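PDB 4EIV: deoxyribose-phosphate aldolase from Toxoplasma gondii, which belongs to the deoxyribose-phosphate aldolase family of enzymes and folds as a TIM barrel, a closed ring of eight parallel strands wrapped in helices. Local coordinates for residues S43-C48 with Q72-S77; Q20-T25 with D248-M253. All coordinates share one frame; numbering follows the deposited sequence. Where two conformers were deposited one is given.

Both contacts lie in the helical layer of a TIM barrel and join helices by methyl packing, yet they sit in different sectors of it. Interaction 1 links helix 41-52 to the C-terminal part of helix 67-74, two helices successive in the chain, whereas interaction 2 brings helix 17-27, before the first strand, against helix 243-257, which precedes the last strand. Their centres are 28 Å apart and their nearest atoms about 14 Å apart, so they do not touch. In sequence, interaction 1 falls wholly within the span that interaction 2 brackets. Only interaction 2 is within reach of the second subunit.

Interaction 1 of 2, residues S43-C48 with Q72-S77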
# COMPACT_ATOMS: atom_id res chain seq x y z
N SER A 43 -1.51 -24.91 -21.04
CA SER A 43 -0.82 -24.59 -19.79
C SER A 43 -0.89 -23.09 -19.51
O SER A 43 -1.09 -22.67 -18.36
CB SER A 43 0.62 -25.09 -19.77
OG SER A 43 1.43 -24.40 -20.70
N VAL A 44 -0.73 -22.29 -20.56
CA VAL A 44 -0.79 -20.84 -20.42
C VAL A 44 -2.21 -20.41 -20.02
O VAL A 44 -2.38 -19.59 -19.13
CB VAL A 44 -0.29 -20.12 -21.70
CG1 VAL A 44 -0.57 -18.62 -21.65
CG2 VAL A 44 1.20 -20.39 -21.90
N ALA A 45 -3.22 -21.01 -20.64
CA ALA A 45 -4.60 -20.69 -20.29
C ALA A 45 -4.87 -21.00 -18.81
O ALA A 45 -5.51 -20.21 -18.13
CB ALA A 45 -5.58 -21.48 -21.18
N ALA A 46 -4.37 -22.14 -18.33
CA ALA A 46 -4.63 -22.55 -16.94
C ALA A 46 -4.04 -21.54 -15.95
O ALA A 46 -4.69 -21.14 -14.98
CB ALA A 46 -4.07 -23.95 -16.67
N VAL A 47 -2.83 -21.10 -16.22
CA VAL A 47 -2.17 -20.13 -15.36
C VAL A 47 -2.91 -18.79 -15.40
O VAL A 47 -3.16 -18.17 -14.37
CB VAL A 47 -0.70 -19.95 -15.80
CG1 VAL A 47 -0.09 -18.74 -15.15
CG2 VAL A 47 0.09 -21.21 -15.49
N CYS A 48 -3.26 -18.35 -16.61
CA CYS A 48 -3.95 -17.08 -16.79
C CYS A 48 -5.30 -17.00 -16.10
O CYS A 48 -5.67 -15.95 -15.60
CB CYS A 48 -4.12 -16.75 -18.28
SG CYS A 48 -2.60 -16.25 -19.07
N GLN A 72 -5.36 -12.02 -28.09
CA GLN A 72 -6.34 -12.09 -29.18
C GLN A 72 -7.27 -13.28 -29.15
O GLN A 72 -8.38 -13.20 -29.66
CB GLN A 72 -5.63 -12.13 -30.53
CG GLN A 72 -5.27 -10.80 -31.13
CD GLN A 72 -5.02 -10.92 -32.61
OE1 GLN A 72 -4.61 -11.98 -33.10
NE2 GLN A 72 -5.26 -9.84 -33.35
N GLU A 73 -6.79 -14.41 -28.60
CA GLU A 73 -7.52 -15.69 -28.60
C GLU A 73 -8.09 -16.15 -27.25
O GLU A 73 -9.30 -16.33 -27.14
CB GLU A 73 -6.65 -16.81 -29.19
CG GLU A 73 -7.38 -18.15 -29.31
CD GLU A 73 -6.58 -19.22 -30.03
OE1 GLU A 73 -5.59 -18.88 -30.71
OE2 GLU A 73 -6.96 -20.41 -29.92
N LEU A 74 -7.24 -16.35 -26.24
CA LEU A 74 -7.71 -16.76 -24.91
C LEU A 74 -8.85 -15.89 -24.37
O LEU A 74 -9.79 -16.40 -23.75
CB LEU A 74 -6.55 -16.74 -23.92
CG LEU A 74 -6.85 -17.20 -22.49
CD1 LEU A 74 -7.46 -18.60 -22.45
CD2 LEU A 74 -5.56 -17.14 -21.67
N VAL A 75 -8.76 -14.59 -24.64
CA VAL A 75 -9.75 -13.61 -24.19
C VAL A 75 -11.18 -13.93 -24.68
O VAL A 75 -12.16 -13.54 -24.05
CB VAL A 75 -9.29 -12.17 -24.57
CG1 VAL A 75 -9.34 -11.97 -26.07
CG2 VAL A 75 -10.12 -11.11 -23.85
N LYS A 76 -11.29 -14.67 -25.79
CA LYS A 76 -12.60 -15.09 -26.31
C LYS A 76 -13.32 -16.08 -25.39
O LYS A 76 -14.55 -16.11 -25.35
CB LYS A 76 -12.47 -15.73 -27.71
CG LYS A 76 -11.92 -14.81 -28.78
CD LYS A 76 -11.72 -15.59 -30.08
CE LYS A 76 -11.10 -14.75 -31.18
NZ LYS A 76 -10.83 -15.56 -32.40
N SER A 77 -12.58 -16.92 -24.66
CA SER A 77 -13.18 -17.86 -23.71
C SER A 77 -13.03 -17.39 -22.26
O SER A 77 -13.88 -17.68 -21.41
CB SER A 77 -12.58 -19.26 -23.88
OG SER A 77 -11.18 -19.24 -23.68
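In the outer layer of the TIM barrel, helix 41-52 follows strand 30-34 and helix 67-74 follows strand 59-62, and this contact is where the C-terminal part of the second helix packs on the first. Leu74 is the piece that joins them. Its side chain points at helix 41-52 and its two methyl groups share the work, one going to each of two residues that are three apart in sequence and so sit on the same side of that helix. CD1 lies 3.7 Å from Ala45 CB, and CD2 lies 3.7 Å from Cys48 CB. Both methyls also approach Ala45 CA, with Leu74 CD2 3.9 Å from it, so the small alanine lets the leucine come down onto the helix itself. The CA atoms of Ala45 and Leu74 are accordingly just 6.8 Å apart. With CG anti to its backbone N (chi1 -178°), Leu74 spreads its fork across the two residues.

The three touching residues are buried and the contact is apolar. Val81 lies against both Leu74 and Cys48, and Phe69 also touches Leu74, so the leucine is packed by its own helix and by a following loop as well as by helix 41-52. Earlier along helix 67-74 the same pairing of helices goes on, with Val44 packed on Phe69 and Ile70, and Cys48 on Ile70 too. Cys48 meets the leucine with its CB and less closely with its sulfur: its chi1 of -73° sets SG beside its own backbone N, and SG stands 4.0 Å from Leu74 CD2.

Interaction 2 of 2, residues Q20-T25 with D248-M253; sequences QFTSRT and DFLMQM
A chi1 of -57° puts the Thr22 methyl, CG2, anti to the backbone N, where it meets Leu250, and leaves OG1 beside that N. Leu250 comes from the other helix with a chi1 of -66°, its chain extended to CD1. Between the two segments that single methyl makes the whole contact: CD1 of Leu250 stands 4.1 Å from Thr22 CG2 and 4.4 Å from Thr25 CG2. The two threonines are three residues apart on helix 17-27, and CD1 approaches both of their methyls, while the side chains of Thr22 and Leu250 lie antiparallel as they pass. Backbones stay well separated, the CA atoms of Thr22 and Leu250 being 9.1 Å apart.

Both hydroxyls are committed within helix 17-27. Thr22 OG1 bonds to Tyr18 O, one turn earlier, and Thr25 OG1 donates to Phe21 O at 2.9 Å. This second bond comes from above the carbonyl plane, 36° out of it. Thr25 N reaches the same oxygen, also at 2.9 Å, from the opposite face, so Phe21 O is gripped by two donors of one residue. Thr25 OG1 also sits over a face of the Phe21 ring, 3.3 Å above its plane and displaced toward the rim.

The contact joins the helix ahead of the first barrel strand to the helix between the seventh and eighth. Around it, Phe29 packs on Leu250, Ala247 on Thr22, and Phe21 meets Phe21 of the second subunit with nearly parallel planes. With their hydroxyls bonded to carbonyls of their own helix, the threonines present methyls to Leu250, and what Leu250 shares with the two of them is van der Waals packing alone.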
# COMPACT_ATOMS: atom_id res chain seq x y z
N GLN A 20 -4.40 -14.34 5.63
CA GLN A 20 -5.31 -13.82 4.61
C GLN A 20 -4.90 -12.44 4.13
O GLN A 20 -4.89 -12.19 2.93
CB GLN A 20 -6.75 -13.83 5.13
CG GLN A 20 -7.30 -15.24 5.33
CD GLN A 20 -8.48 -15.31 6.28
OE1 GLN A 20 -8.80 -14.36 6.99
NE2 GLN A 20 -9.15 -16.46 6.29
N PHE A 21 -4.48 -11.58 5.06
CA PHE A 21 -4.04 -10.24 4.69
C PHE A 21 -2.73 -10.28 3.90
O PHE A 21 -2.55 -9.60 2.91
CB PHE A 21 -3.90 -9.32 5.92
CG PHE A 21 -3.19 -8.04 5.61
CD1 PHE A 21 -3.71 -7.14 4.71
CD2 PHE A 21 -1.95 -7.78 6.17
CE1 PHE A 21 -2.99 -5.98 4.40
CE2 PHE A 21 -1.25 -6.67 5.87
CZ PHE A 21 -1.74 -5.77 4.98
N THR A 22 -1.81 -11.12 4.35
CA THR A 22 -0.52 -11.26 3.67
C THR A 22 -0.75 -11.81 2.28
O THR A 22 -0.15 -11.30 1.32
CB THR A 22 0.43 -12.15 4.49
OG1 THR A 22 0.58 -11.57 5.78
CG2 THR A 22 1.80 -12.29 3.82
N SER A 23 -1.61 -12.82 2.15
CA SER A 23 -1.91 -13.38 0.83
C SER A 23 -2.51 -12.32 -0.10
O SER A 23 -2.11 -12.21 -1.26
CB SER A 23 -2.90 -14.53 0.95
OG SER A 23 -2.35 -15.62 1.67
N ARG A 24 -3.46 -11.54 0.42
CA ARG A 24 -4.11 -10.50 -0.39
C ARG A 24 -3.11 -9.46 -0.87
O ARG A 24 -3.15 -9.00 -2.01
CB ARG A 24 -5.25 -9.84 0.39
CG ARG A 24 -5.94 -8.72 -0.39
CD ARG A 24 -6.63 -9.23 -1.64
NE ARG A 24 -7.19 -8.16 -2.46
CZ ARG A 24 -6.58 -7.60 -3.50
NH1 ARG A 24 -5.33 -7.93 -3.84
NH2 ARG A 24 -7.21 -6.68 -4.20
N THR A 25 -2.21 -9.08 0.03
CA THR A 25 -1.14 -8.16 -0.28
C THR A 25 -0.24 -8.71 -1.39
O THR A 25 0.08 -8.01 -2.34
CB THR A 25 -0.30 -7.88 0.98
OG1 THR A 25 -1.10 -7.21 1.97
CG2 THR A 25 0.91 -7.00 0.66
N ASP A 248 8.82 -13.16 4.16
CA ASP A 248 10.07 -12.63 4.70
C ASP A 248 10.54 -11.44 3.85
O ASP A 248 11.04 -10.44 4.36
CB ASP A 248 11.16 -13.71 4.76
CG ASP A 248 10.99 -14.68 5.91
OD1 ASP A 248 11.11 -15.90 5.69
OD2 ASP A 248 10.76 -14.23 7.05
N PHE A 249 10.37 -11.55 2.54
CA PHE A 249 10.77 -10.46 1.65
C PHE A 249 9.99 -9.17 1.88
O PHE A 249 10.53 -8.09 1.68
CB PHE A 249 10.75 -10.90 0.18
CG PHE A 249 11.83 -11.89 -0.18
CD1 PHE A 249 13.16 -11.51 -0.16
CD2 PHE A 249 11.52 -13.18 -0.59
CE1 PHE A 249 14.16 -12.39 -0.51
CE2 PHE A 249 12.51 -14.07 -0.96
CZ PHE A 249 13.84 -13.69 -0.90
N LEU A 250 8.69 -9.26 2.23
CA LEU A 250 7.93 -8.04 2.52
C LEU A 250 8.54 -7.29 3.68
O LEU A 250 8.65 -6.07 3.64
CB LEU A 250 6.47 -8.36 2.84
CG LEU A 250 5.64 -8.95 1.70
CD1 LEU A 250 4.26 -9.41 2.20
CD2 LEU A 250 5.49 -7.93 0.59
N MET A 251 8.88 -8.00 4.75
CA MET A 251 9.50 -7.38 5.91
C MET A 251 10.86 -6.80 5.59
O MET A 251 11.19 -5.69 6.05
CB MET A 251 9.61 -8.38 7.06
CG MET A 251 8.26 -8.80 7.61
SD MET A 251 7.27 -7.44 8.28
CE MET A 251 8.01 -7.21 9.90
N GLN A 252 11.66 -7.52 4.80
CA GLN A 252 12.95 -7.00 4.36
C GLN A 252 12.79 -5.70 3.57
O GLN A 252 13.50 -4.74 3.81
CB GLN A 252 13.69 -8.03 3.50
CG GLN A 252 15.04 -7.54 3.01
CD GLN A 252 15.84 -8.55 2.22
OE1 GLN A 252 15.33 -9.58 1.80
NE2 GLN A 252 17.13 -8.26 2.03
N MET A 253 11.83 -5.68 2.64
CA MET A 253 11.59 -4.48 1.86
C MET A 253 11.19 -3.29 2.74
O MET A 253 11.69 -2.19 2.57
CB MET A 253 10.48 -4.72 0.84
CG MET A 253 10.90 -5.52 -0.35
SD MET A 253 12.02 -4.61 -1.46
CE MET A 253 11.07 -3.29 -2.11